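Local atomic coordinates of fructuronate-tagaturonate epimerase UxaE from Cohnella laeviribosi in complex with 1 glycerol (Cohnella laeviribosi, PDB entry 6IL9), a protein that probably catalyses the interconversion of fructuronate and tagaturonate, and carries a zinc ion in a TIM-barrel domain. Residues A[124-129]-A[402-407]; A[159-164]-A[272-277]; A[267-272]-A[339-344]; A[303-308]-A[327-332]. All blocks are in the same frame, centred on the assembly; numbering follows the deposited sequence.

Contact 1 (A[124-129]-A[402-407]); sequences SIRELA and TAYYHV
The guanidinium of R126 has CB of Y404 over one face, while the Y404 ring takes R126 at its edge: NE lies 3.2 Å from CD1, near the ring plane, and CZ lies in that plane. With guanidinium and ring 55° apart, this is edge contact rather than a cation-pi stack. R126 reaches there because CG stands anti to the backbone N (chi1 169°) and the chain bends at chi3 (-61°), which also brings NH1 within 3.3 Å of Y404 O, at too poor an angle to be a hydrogen bond. The hydroxyl of Y405 comes alongside the arginine stem, OH being 3.9 Å from R126 CD, and it also meets CG of E127. The helix that carries R126 follows strand 117-124 of the TIM barrel, and its first turn is closed by a capping box: E127 N donates to S124 OG at 2.9 Å, and S124 N returns a bond of 2.8 Å to E127 OE1. OE2 of E127 forms a salt bridge with R99. With a serine in place of R126, the edge of Y404 would probably lose its packing partner and the ring be less fixed in rotation. Water 1 joins the cap to the loop, 2.9 Å from S124 OG and 3.0 Å from Y405 OH, and the same tyrosine hydroxyl is hydrogen-bonded to Y442.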
loop_
_atom_site.group_PDB
_atom_site.type_symbol
_atom_site.label_atom_id
_atom_site.label_comp_id
_atom_site.label_asym_id
_atom_site.label_seq_id
_atom_site.Cartn_x
_atom_site.Cartn_y
_atom_site.Cartn_z
ATOM N N SER A 124 3.542 4.458 3.298
ATOM C CA SER A 124 4.846 4.304 3.928
ATOM C C SER A 124 5.245 5.584 4.650
ATOM O O SER A 124 4.706 6.663 4.397
ATOM C CB SER A 124 5.921 3.954 2.895
ATOM O OG SER A 124 6.201 5.063 2.052
ATOM N N ILE A 125 6.225 5.441 5.551
ATOM C CA ILE A 125 6.782 6.591 6.259
ATOM C C ILE A 125 7.338 7.606 5.268
ATOM O O ILE A 125 7.147 8.819 5.422
ATOM C CB ILE A 125 7.857 6.124 7.261
ATOM C CG1 ILE A 125 7.220 5.316 8.387
ATOM C CG2 ILE A 125 8.607 7.310 7.826
ATOM C CD1 ILE A 125 6.279 6.128 9.255
ATOM N N ARG A 126 8.019 7.122 4.223
ATOM C CA ARG A 126 8.539 8.014 3.192
ATOM C C ARG A 126 7.415 8.727 2.451
ATOM O O ARG A 126 7.511 9.925 2.166
ATOM C CB ARG A 126 9.407 7.226 2.210
ATOM C CG ARG A 126 9.784 8.010 0.957
ATOM C CD ARG A 126 10.906 7.332 0.214
ATOM N NE ARG A 126 12.103 7.248 1.046
ATOM C CZ ARG A 126 12.927 6.205 1.063
ATOM N NH1 ARG A 126 12.681 5.154 0.288
ATOM N NH2 ARG A 126 13.991 6.213 1.856
ATOM N N GLU A 127 6.341 8.005 2.118
ATOM C CA GLU A 127 5.216 8.642 1.438
ATOM C C GLU A 127 4.592 9.739 2.290
ATOM O O GLU A 127 4.199 10.788 1.769
ATOM C CB GLU A 127 4.165 7.598 1.078
ATOM C CG GLU A 127 4.476 6.841 -0.184
ATOM C CD GLU A 127 3.561 5.646 -0.382
ATOM O OE1 GLU A 127 3.421 4.821 0.554
ATOM O OE2 GLU A 127 2.978 5.531 -1.483
ATOM N N LEU A 128 4.457 9.501 3.597
ATOM C CA LEU A 128 3.954 10.552 4.478
ATOM C C LEU A 128 4.874 11.764 4.455
ATOM O O LEU A 128 4.408 12.906 4.380
ATOM C CB LEU A 128 3.821 10.034 5.906
ATOM C CG LEU A 128 2.824 8.901 6.146
ATOM C CD1 LEU A 128 2.888 8.468 7.605
ATOM C CD2 LEU A 128 1.416 9.333 5.747
ATOM N N ALA A 129 6.185 11.529 4.514
ATOM C CA ALA A 129 7.144 12.631 4.546
ATOM C C ALA A 129 7.144 13.416 3.239
ATOM O O ALA A 129 7.242 14.649 3.248
ATOM C CB ALA A 129 8.540 12.086 4.853
ATOM N N THR A 402 15.048 10.174 -7.901
ATOM C CA THR A 402 15.728 8.890 -8.051
ATOM C C THR A 402 16.565 8.533 -6.830
ATOM O O THR A 402 16.958 7.371 -6.684
ATOM C CB THR A 402 16.610 8.876 -9.305
ATOM O OG1 THR A 402 17.683 9.821 -9.162
ATOM C CG2 THR A 402 15.794 9.212 -10.536
ATOM N N ALA A 403 16.839 9.497 -5.949
ATOM C CA ALA A 403 17.510 9.180 -4.695
ATOM C C ALA A 403 16.635 8.349 -3.762
ATOM O O ALA A 403 17.169 7.660 -2.888
ATOM C CB ALA A 403 17.945 10.474 -4.001
ATOM N N TYR A 404 15.308 8.380 -3.941
ATOM C CA TYR A 404 14.358 7.693 -3.070
ATOM C C TYR A 404 13.791 6.413 -3.663
ATOM O O TYR A 404 13.322 5.551 -2.910
ATOM C CB TYR A 404 13.173 8.608 -2.751
ATOM C CG TYR A 404 13.510 9.771 -1.861
ATOM C CD1 TYR A 404 13.687 9.591 -0.496
ATOM C CD2 TYR A 404 13.638 11.045 -2.377
ATOM C CE1 TYR A 404 13.992 10.652 0.331
ATOM C CE2 TYR A 404 13.943 12.114 -1.559
ATOM C CZ TYR A 404 14.118 11.910 -0.206
ATOM O OH TYR A 404 14.421 12.971 0.618
ATOM N N TYR A 405 13.773 6.290 -4.984
ATOM C CA TYR A 405 13.226 5.118 -5.649
ATOM C C TYR A 405 14.220 4.673 -6.703
ATOM O O TYR A 405 14.718 5.505 -7.467
ATOM C CB TYR A 405 11.871 5.436 -6.279
ATOM C CG TYR A 405 10.833 5.800 -5.245
ATOM C CD1 TYR A 405 10.067 4.816 -4.641
ATOM C CD2 TYR A 405 10.645 7.112 -4.847
ATOM C CE1 TYR A 405 9.128 5.126 -3.683
ATOM C CE2 TYR A 405 9.698 7.439 -3.883
ATOM C CZ TYR A 405 8.950 6.434 -3.300
ATOM O OH TYR A 405 8.001 6.715 -2.336
ATOM N N HIS A 406 14.520 3.377 -6.733
ATOM C CA HIS A 406 15.481 2.850 -7.699
ATOM C C HIS A 406 14.758 2.544 -9.002
ATOM O O HIS A 406 13.908 1.650 -9.053
ATOM C CB HIS A 406 16.174 1.596 -7.178
ATOM C CG HIS A 406 17.090 0.973 -8.187
ATOM N ND1 HIS A 406 18.361 1.450 -8.427
ATOM C CD2 HIS A 406 16.903 -0.052 -9.052
ATOM C CE1 HIS A 406 18.928 0.727 -9.379
ATOM N NE2 HIS A 406 18.065 -0.192 -9.774
ATOM N N VAL A 407 15.093 3.288 -10.059
ATOM C CA VAL A 407 14.510 3.082 -11.379
ATOM C C VAL A 407 15.618 3.151 -12.423
ATOM O O VAL A 407 16.677 3.742 -12.204
ATOM C CB VAL A 407 13.411 4.125 -11.694
ATOM C CG1 VAL A 407 12.211 3.946 -10.745
ATOM C CG2 VAL A 407 13.977 5.556 -11.592
HETATM O O HOH W 1 7.386 4.471 -0.521
#

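Contact 2 (A[159-164]-A[272-277]); sequences GDHLKK and IDETLT. With ZN (zinc ion), chain C.
H161 is brought to E274 and D273 by two side-chain torsions and a corner in the backbone. E274 is bent at its second torsion (chi2 -140°), which lays its stem and carboxylate beside the imidazole; D273 has CG between the backbone N and the carbonyl carbon (chi1 65°), which turns its carboxylate toward the metal; and H161 sits where the strand turns a corner, with its side chain facing the 272-277 loop. CE1 of H161 is the point of closest approach, 3.3 Å from E274 OE1 and 3.4 Å from E274 CG. Ring and carboxylate planes stand 45° apart and the glutamate crosses at a slant; the two are in contact without a hydrogen bond. The firm link between the segments is zinc: NE2 of H161 binds it at 2.4 Å and OD2 of D273 at 2.4 Å, with water 2 at 2.3 Å in the plane of the H161 ring and H343 completing the set. Both side chains have a second-shell partner: ND1 of H161 is hydrogen-bonded to D182, OD1 of D273 to S271. From E274, OE2 accepts a weak bond of 3.5 Å from water 2. These ligands come from the C-terminal ends of barrel strands, where TIM-barrel enzymes place their active sites, and D160 OD2 is hydrogen-bonded to a bound glycerol. A zinc ion with one water among its ligands would polarise that water, and the position is consistent with one that a substrate oxygen could take over.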
loop_
_atom_site.group_PDB
_atom_site.type_symbol
_atom_site.label_atom_id
_atom_site.label_comp_id
_atom_site.label_asym_id
_atom_site.label_seq_id
_atom_site.Cartn_x
_atom_site.Cartn_y
_atom_site.Cartn_z
ATOM N N GLY A 159 0.475 -0.172 8.232
ATOM C CA GLY A 159 1.629 0.667 8.465
ATOM C C GLY A 159 2.770 0.116 7.639
ATOM O O GLY A 159 3.447 -0.826 8.052
ATOM N N ASP A 160 2.964 0.681 6.456
ATOM C CA ASP A 160 3.800 0.077 5.435
ATOM C C ASP A 160 5.253 0.488 5.629
ATOM O O ASP A 160 5.538 1.633 5.985
ATOM C CB ASP A 160 3.295 0.508 4.055
ATOM C CG ASP A 160 4.031 -0.159 2.921
ATOM O OD1 ASP A 160 4.585 -1.262 3.119
ATOM O OD2 ASP A 160 4.063 0.434 1.823
ATOM N N HIS A 161 6.168 -0.459 5.409
ATOM C CA HIS A 161 7.608 -0.187 5.408
ATOM C C HIS A 161 8.081 0.476 6.696
ATOM O O HIS A 161 8.860 1.434 6.666
ATOM C CB HIS A 161 7.998 0.696 4.227
ATOM C CG HIS A 161 8.365 -0.067 3.004
ATOM N ND1 HIS A 161 9.503 -0.840 2.930
ATOM C CD2 HIS A 161 7.756 -0.165 1.802
ATOM C CE1 HIS A 161 9.569 -1.398 1.736
ATOM N NE2 HIS A 161 8.530 -0.992 1.028
ATOM N N LEU A 162 7.625 -0.049 7.832
ATOM C CA LEU A 162 8.073 0.461 9.124
ATOM C C LEU A 162 9.450 -0.093 9.476
ATOM O O LEU A 162 9.739 -1.277 9.274
ATOM C CB LEU A 162 7.078 0.099 10.224
ATOM C CG LEU A 162 5.599 0.462 10.049
ATOM C CD1 LEU A 162 4.795 -0.119 11.194
ATOM C CD2 LEU A 162 5.389 1.960 9.958
ATOM N N LYS A 163 10.301 0.778 10.021
ATOM C CA LYS A 163 11.675 0.452 10.388
ATOM C C LYS A 163 11.999 0.822 11.826
ATOM O O LYS A 163 12.765 0.113 12.480
ATOM C CB LYS A 163 12.673 1.182 9.456
ATOM C CG LYS A 163 12.601 0.775 7.990
ATOM C CD LYS A 163 13.599 1.574 7.144
ATOM C CE LYS A 163 13.133 1.684 5.688
ATOM N NZ LYS A 163 13.264 3.068 5.134
ATOM N N LYS A 164 11.445 1.919 12.325
ATOM C CA LYS A 164 11.815 2.454 13.626
ATOM C C LYS A 164 10.746 2.107 14.649
ATOM O O LYS A 164 9.550 2.139 14.346
ATOM C CB LYS A 164 12.000 3.972 13.552
ATOM C CG LYS A 164 13.048 4.415 12.563
ATOM C CD LYS A 164 13.505 5.839 12.853
ATOM C CE LYS A 164 14.884 6.114 12.261
ATOM N NZ LYS A 164 15.875 5.042 12.574
ATOM N N ILE A 272 11.312 -8.050 3.072
ATOM C CA ILE A 272 12.722 -8.037 2.709
ATOM C C ILE A 272 12.810 -7.832 1.200
ATOM O O ILE A 272 13.718 -8.350 0.545
ATOM C CB ILE A 272 13.434 -9.328 3.159
ATOM C CG1 ILE A 272 12.697 -10.568 2.648
ATOM C CG2 ILE A 272 13.551 -9.380 4.683
ATOM C CD1 ILE A 272 13.318 -11.859 3.071
ATOM N N ASP A 273 11.864 -7.063 0.643
ATOM C CA ASP A 273 11.770 -6.901 -0.804
ATOM C C ASP A 273 12.622 -5.759 -1.337
ATOM O O ASP A 273 12.824 -5.680 -2.553
ATOM C CB ASP A 273 10.316 -6.680 -1.230
ATOM C CG ASP A 273 9.748 -5.395 -0.703
ATOM O OD1 ASP A 273 9.359 -5.359 0.488
ATOM O OD2 ASP A 273 9.687 -4.422 -1.481
ATOM N N GLU A 274 13.117 -4.877 -0.471
ATOM C CA GLU A 274 14.029 -3.813 -0.883
ATOM C C GLU A 274 15.477 -4.171 -0.571
ATOM O O GLU A 274 16.246 -3.351 -0.065
ATOM C CB GLU A 274 13.627 -2.492 -0.233
ATOM C CG GLU A 274 12.133 -2.224 -0.345
ATOM C CD GLU A 274 11.796 -0.775 -0.641
ATOM O OE1 GLU A 274 12.098 0.092 0.206
ATOM O OE2 GLU A 274 11.217 -0.502 -1.719
ATOM N N THR A 275 15.855 -5.412 -0.871
ATOM C CA THR A 275 17.212 -5.918 -0.737
ATOM C C THR A 275 17.917 -5.831 -2.087
ATOM O O THR A 275 17.275 -5.844 -3.139
ATOM C CB THR A 275 17.183 -7.370 -0.232
ATOM O OG1 THR A 275 16.606 -7.403 1.079
ATOM C CG2 THR A 275 18.570 -7.971 -0.142
ATOM N N LEU A 276 19.247 -5.708 -2.059
ATOM C CA LEU A 276 19.988 -5.753 -3.314
ATOM C C LEU A 276 20.087 -7.176 -3.851
ATOM O O LEU A 276 20.107 -7.376 -5.071
ATOM C CB LEU A 276 21.382 -5.147 -3.139
ATOM C CG LEU A 276 22.179 -4.983 -4.440
ATOM C CD1 LEU A 276 21.534 -3.936 -5.351
ATOM C CD2 LEU A 276 23.632 -4.637 -4.153
ATOM N N THR A 277 20.144 -8.170 -2.970
ATOM C CA THR A 277 20.175 -9.538 -3.479
ATOM C C THR A 277 18.768 -10.133 -3.481
ATOM O O THR A 277 17.994 -9.888 -2.552
ATOM C CB THR A 277 21.097 -10.413 -2.632
HETATM ZN ZN ZN C . 8.227 -2.922 -0.314
HETATM O O HOH W 2 7.910 -1.439 -2.044
#

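Contact 3 (A[267-272]-A[339-344]); sequences DFEISI and KLSIHS. With ZN (zinc ion), chain C.
Two hydrogen bonds divide the carboxylate of E269 between partners on the 339-344 segment. OE1 accepts from NE2 of H343 at 2.5 Å, a very short bond bent to 144°, and lies at the edge of the imidazole near its plane. OE2 accepts from S341 OG at 2.6 Å, the hydroxyl standing 42° above the carboxylate plane. E269 reaches into the barrel interior past strand 300-302 because its CG is anti to the backbone N (chi1 169°) and the chain runs extended beyond it; the CA atoms of E269 and S341 are 8.1 Å apart. Outside the segments, OE1 has a salt bridge with K366 and OE2 a hydrogen bond with S300. Metal binding falls to the other nitrogen of H343, ND1, which lies 2.3 Å from the zinc ion. Packing adds S271 OG, 4.1 Å from H343 CE1 and hydrogen-bonded to D273 OD1. Were E269 an alanine, NE2 of H343 would probably be left without its acceptor, and the ring's orientation would rest on the zinc bond at ND1. As the buried carboxylate grips NE2, it presents ND1 to the metal, and its negative charge would be expected to make the imidazole a stronger zinc ligand.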
loop_
_atom_site.group_PDB
_atom_site.type_symbol
_atom_site.label_atom_id
_atom_site.label_comp_id
_atom_site.label_asym_id
_atom_site.label_seq_id
_atom_site.Cartn_x
_atom_site.Cartn_y
_atom_site.Cartn_z
ATOM N N ASP A 267 -2.065 -8.149 11.771
ATOM C CA ASP A 267 -1.469 -8.920 10.686
ATOM C C ASP A 267 -0.049 -8.417 10.488
ATOM O O ASP A 267 0.152 -7.253 10.132
ATOM C CB ASP A 267 -2.296 -8.778 9.409
ATOM C CG ASP A 267 -3.649 -9.456 9.508
ATOM O OD1 ASP A 267 -3.776 -10.474 10.234
ATOM O OD2 ASP A 267 -4.586 -8.969 8.855
ATOM N N PHE A 268 0.925 -9.293 10.723
ATOM C CA PHE A 268 2.340 -8.940 10.760
ATOM C C PHE A 268 2.972 -9.371 9.446
ATOM O O PHE A 268 3.049 -10.568 9.162
ATOM C CB PHE A 268 2.981 -9.641 11.959
ATOM C CG PHE A 268 4.432 -9.314 12.195
ATOM C CD1 PHE A 268 4.890 -8.008 12.186
ATOM C CD2 PHE A 268 5.329 -10.343 12.495
ATOM C CE1 PHE A 268 6.241 -7.724 12.438
ATOM C CE2 PHE A 268 6.677 -10.071 12.754
ATOM C CZ PHE A 268 7.130 -8.757 12.723
ATOM N N GLU A 269 3.404 -8.403 8.628
ATOM C CA GLU A 269 4.076 -8.696 7.368
ATOM C C GLU A 269 5.569 -8.482 7.534
ATOM O O GLU A 269 5.993 -7.460 8.080
ATOM C CB GLU A 269 3.561 -7.809 6.226
ATOM C CG GLU A 269 4.447 -7.923 4.988
ATOM C CD GLU A 269 3.816 -7.366 3.730
ATOM O OE1 GLU A 269 4.282 -6.305 3.267
ATOM O OE2 GLU A 269 2.876 -7.993 3.187
ATOM N N ILE A 270 6.363 -9.443 7.082
ATOM C CA ILE A 270 7.814 -9.312 7.092
ATOM C C ILE A 270 8.252 -8.950 5.680
ATOM O O ILE A 270 7.950 -9.668 4.722
ATOM C CB ILE A 270 8.490 -10.594 7.590
ATOM C CG1 ILE A 270 8.157 -10.785 9.072
ATOM C CG2 ILE A 270 9.998 -10.496 7.383
ATOM C CD1 ILE A 270 8.233 -12.208 9.528
ATOM N N SER A 271 8.956 -7.833 5.550
ATOM C CA SER A 271 9.334 -7.305 4.245
ATOM C C SER A 271 10.846 -7.355 4.105
ATOM O O SER A 271 11.577 -6.800 4.935
ATOM C CB SER A 271 8.792 -5.886 4.062
ATOM O OG SER A 271 9.586 -5.123 3.170
ATOM N N ILE A 272 11.312 -8.050 3.072
ATOM C CA ILE A 272 12.722 -8.037 2.709
ATOM C C ILE A 272 12.810 -7.832 1.200
ATOM O O ILE A 272 13.718 -8.350 0.545
ATOM C CB ILE A 272 13.434 -9.328 3.159
ATOM C CG1 ILE A 272 12.697 -10.568 2.648
ATOM C CG2 ILE A 272 13.551 -9.380 4.683
ATOM C CD1 ILE A 272 13.318 -11.859 3.071
ATOM N N LYS A 339 1.091 -15.959 3.853
ATOM C CA LYS A 339 0.895 -15.686 2.433
ATOM C C LYS A 339 2.121 -15.006 1.843
ATOM O O LYS A 339 2.823 -14.264 2.529
ATOM C CB LYS A 339 -0.311 -14.763 2.202
ATOM C CG LYS A 339 -1.560 -15.133 2.967
ATOM C CD LYS A 339 -2.749 -14.349 2.445
ATOM C CE LYS A 339 -2.612 -12.858 2.670
ATOM N NZ LYS A 339 -3.919 -12.151 2.378
ATOM N N LEU A 340 2.336 -15.210 0.543
ATOM C CA LEU A 340 3.293 -14.380 -0.178
ATOM C C LEU A 340 2.734 -12.982 -0.377
ATOM O O LEU A 340 1.546 -12.802 -0.674
ATOM C CB LEU A 340 3.611 -14.989 -1.542
ATOM C CG LEU A 340 4.391 -16.291 -1.557
ATOM C CD1 LEU A 340 4.652 -16.668 -3.020
ATOM C CD2 LEU A 340 5.687 -16.148 -0.787
ATOM N N SER A 341 3.605 -11.987 -0.225
ATOM C CA SER A 341 3.260 -10.586 -0.438
ATOM C C SER A 341 4.074 -10.036 -1.599
ATOM O O SER A 341 5.300 -10.192 -1.629
ATOM C CB SER A 341 3.526 -9.773 0.825
ATOM O OG SER A 341 3.098 -8.441 0.636
ATOM N N ILE A 342 3.396 -9.387 -2.541
ATOM C CA ILE A 342 4.021 -8.822 -3.735
ATOM C C ILE A 342 4.074 -7.312 -3.567
ATOM O O ILE A 342 3.044 -6.639 -3.671
ATOM C CB ILE A 342 3.247 -9.186 -5.013
ATOM C CG1 ILE A 342 2.812 -10.657 -5.019
ATOM C CG2 ILE A 342 4.069 -8.818 -6.252
ATOM C CD1 ILE A 342 3.943 -11.640 -5.050
ATOM N N HIS A 343 5.268 -6.770 -3.335
ATOM C CA HIS A 343 5.441 -5.325 -3.286
ATOM C C HIS A 343 5.741 -4.767 -4.672
ATOM O O HIS A 343 6.081 -5.503 -5.602
ATOM C CB HIS A 343 6.540 -4.960 -2.295
ATOM C CG HIS A 343 6.116 -5.132 -0.870
ATOM N ND1 HIS A 343 6.458 -4.249 0.130
ATOM C CD2 HIS A 343 5.329 -6.063 -0.287
ATOM C CE1 HIS A 343 5.939 -4.650 1.275
ATOM N NE2 HIS A 343 5.254 -5.753 1.050
ATOM N N SER A 344 5.593 -3.442 -4.809
ATOM C CA SER A 344 5.659 -2.796 -6.128
ATOM C C SER A 344 4.799 -3.560 -7.131
ATOM O O SER A 344 5.190 -3.777 -8.282
ATOM C CB SER A 344 7.099 -2.689 -6.629
ATOM O OG SER A 344 7.909 -2.033 -5.678
HETATM ZN ZN ZN C . 8.227 -2.922 -0.314
HETATM O O HOH W 2 7.910 -1.439 -2.044
#

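Contact 4 (A[303-308]-A[327-332]); sequences PRFIGE and AVHAAI
P303 and H329 mark the closest backbone approach, their CA atoms 8.6 Å apart, between a segment without regular structure and a helix. Residues 303-308 form part of the loop that leaves strand 300-302, whereas 327-332 is regular helix, as the bond from I332 N to V328 O (2.9 Å) attests. Such a separation leaves the joining to side chains, chiefly those of F305 and H329. Their rings make an offset edge-to-face pair, the edge of F305 toward the face of H329, with centroids 5.6 Å apart and planes at 79°. At the nearest point F305 CD1 is 3.9 Å from H329 CD2. The phenyl gets there with CG anti to the carbonyl carbon (chi1 -62°), which swings its end closer to the helix than its backbone would suggest. P303 adds a looser touch, CB lying 4.5 Å from H329 CE1. Water 3 makes a polar bridge, accepting from I306 N at 3.0 Å and bonded to H329 NE2 at 3.2 Å. It lies in the planes of both rings. The other histidine nitrogen, ND1, is hydrogen-bonded to H284 of helix 281-293. F322 meets F305 edge-to-face. F305 thus touches both helix 319-336 and, through I342, strand 339-342, while H329 of the helix also packs directly on L340 of that strand.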
loop_
_atom_site.group_PDB
_atom_site.type_symbol
_atom_site.label_atom_id
_atom_site.label_comp_id
_atom_site.label_asym_id
_atom_site.label_seq_id
_atom_site.Cartn_x
_atom_site.Cartn_y
_atom_site.Cartn_z
ATOM N N PRO A 303 9.277 -11.439 -0.159
ATOM C CA PRO A 303 10.662 -11.631 -0.588
ATOM C C PRO A 303 11.001 -10.681 -1.728
ATOM O O PRO A 303 10.144 -9.998 -2.283
ATOM C CB PRO A 303 10.700 -13.088 -1.041
ATOM C CG PRO A 303 9.295 -13.361 -1.497
ATOM C CD PRO A 303 8.385 -12.494 -0.681
ATOM N N ARG A 304 12.292 -10.610 -2.032
ATOM C CA ARG A 304 12.742 -9.980 -3.267
ATOM C C ARG A 304 12.828 -11.080 -4.315
ATOM O O ARG A 304 13.644 -12.000 -4.201
ATOM C CB ARG A 304 14.086 -9.278 -3.105
ATOM C CG ARG A 304 14.717 -9.006 -4.473
ATOM C CD ARG A 304 15.351 -7.648 -4.562
ATOM N NE ARG A 304 16.290 -7.584 -5.676
ATOM C CZ ARG A 304 16.019 -6.996 -6.833
ATOM N NH1 ARG A 304 14.836 -6.424 -7.015
ATOM N NH2 ARG A 304 16.920 -6.979 -7.807
ATOM N N PHE A 305 11.955 -11.011 -5.313
ATOM C CA PHE A 305 11.922 -12.025 -6.351
ATOM C C PHE A 305 13.046 -11.822 -7.364
ATOM O O PHE A 305 13.545 -10.711 -7.569
ATOM C CB PHE A 305 10.569 -12.008 -7.073
ATOM C CG PHE A 305 9.391 -12.318 -6.180
ATOM C CD1 PHE A 305 9.149 -13.604 -5.760
ATOM C CD2 PHE A 305 8.511 -11.314 -5.800
ATOM C CE1 PHE A 305 8.074 -13.896 -4.960
ATOM C CE2 PHE A 305 7.422 -11.596 -4.987
ATOM C CZ PHE A 305 7.209 -12.886 -4.561
ATOM N N ILE A 306 13.438 -12.926 -8.005
ATOM C CA ILE A 306 14.378 -12.852 -9.111
ATOM C C ILE A 306 13.846 -11.893 -10.177
ATOM O O ILE A 306 12.640 -11.830 -10.428
ATOM C CB ILE A 306 14.628 -14.265 -9.667
ATOM C CG1 ILE A 306 15.814 -14.245 -10.616
ATOM C CG2 ILE A 306 13.373 -14.821 -10.330
ATOM C CD1 ILE A 306 17.128 -14.054 -9.908
ATOM N N GLY A 307 14.744 -11.115 -10.776
ATOM C CA GLY A 307 14.342 -10.054 -11.697
ATOM C C GLY A 307 14.167 -8.724 -10.981
ATOM O O GLY A 307 14.713 -8.497 -9.898
ATOM N N GLU A 308 13.396 -7.826 -11.596
ATOM C CA GLU A 308 13.151 -6.525 -10.983
ATOM C C GLU A 308 11.675 -6.157 -11.009
ATOM O O GLU A 308 10.983 -6.375 -12.007
ATOM C CB GLU A 308 13.934 -5.412 -11.681
ATOM C CG GLU A 308 15.426 -5.625 -11.699
ATOM C CD GLU A 308 16.123 -4.460 -12.373
ATOM O OE1 GLU A 308 15.910 -3.315 -11.927
ATOM O OE2 GLU A 308 16.864 -4.694 -13.347
ATOM N N ALA A 327 7.128 -20.944 -7.726
ATOM C CA ALA A 327 6.574 -22.236 -7.332
ATOM C C ALA A 327 7.093 -22.660 -5.963
ATOM O O ALA A 327 6.315 -23.102 -5.108
ATOM C CB ALA A 327 6.909 -23.296 -8.387
ATOM N N VAL A 328 8.403 -22.516 -5.734
ATOM C CA VAL A 328 8.985 -22.907 -4.450
ATOM C C VAL A 328 8.592 -21.921 -3.354
ATOM O O VAL A 328 8.224 -22.324 -2.243
ATOM C CB VAL A 328 10.512 -23.033 -4.568
ATOM C CG1 VAL A 328 11.060 -23.705 -3.321
ATOM C CG2 VAL A 328 10.867 -23.840 -5.802
ATOM N N HIS A 329 8.686 -20.615 -3.642
ATOM C CA HIS A 329 8.282 -19.594 -2.675
ATOM C C HIS A 329 6.861 -19.837 -2.197
ATOM O O HIS A 329 6.572 -19.748 -0.998
ATOM C CB HIS A 329 8.355 -18.195 -3.295
ATOM C CG HIS A 329 9.739 -17.647 -3.440
ATOM N ND1 HIS A 329 10.645 -17.623 -2.403
ATOM C CD2 HIS A 329 10.352 -17.056 -4.492
ATOM C CE1 HIS A 329 11.769 -17.062 -2.818
ATOM N NE2 HIS A 329 11.618 -16.712 -4.082
ATOM N N ALA A 330 5.952 -20.139 -3.134
ATOM C CA ALA A 330 4.551 -20.361 -2.775
ATOM C C ALA A 330 4.388 -21.625 -1.948
ATOM O O ALA A 330 3.537 -21.681 -1.051
ATOM C CB ALA A 330 3.685 -20.458 -4.032
ATOM N N ALA A 331 5.179 -22.658 -2.248
ATOM C CA ALA A 331 5.113 -23.897 -1.478
ATOM C C ALA A 331 5.603 -23.684 -0.051
ATOM O O ALA A 331 5.061 -24.275 0.895
ATOM C CB ALA A 331 5.933 -24.991 -2.173
ATOM N N ILE A 332 6.638 -22.859 0.116
ATOM C CA ILE A 332 7.140 -22.543 1.454
ATOM C C ILE A 332 6.081 -21.810 2.261
ATOM O O ILE A 332 5.836 -22.128 3.431
ATOM C CB ILE A 332 8.434 -21.719 1.356
ATOM C CG1 ILE A 332 9.541 -22.564 0.733
ATOM C CG2 ILE A 332 8.834 -21.181 2.750
ATOM C CD1 ILE A 332 10.682 -21.712 0.171
HETATM O O HOH W 3 12.143 -15.442 -6.987
#

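Contacts 3 and 4 are buried, contact 1 is partly so, and contact 2 lies at the surface. Contacts 2 and 3 are closest, their centres about 9 Å apart; they share I272 and the zinc ion, so H161 and D273 from one meet H343 from the other. Charged and metal-binding groups dominate there, in contact 3 inside the barrel and in contact 2 at its mouth. Contact 4 lies outside the barrel and is chiefly aromatic; it reaches contact 3 through F305 on I342, and contact 2 through R304. Contact 1 touches contact 2 where S124 packs on H161, yet stays clear of contact 3, and mixes arginine–tyrosine packing with a water bridge.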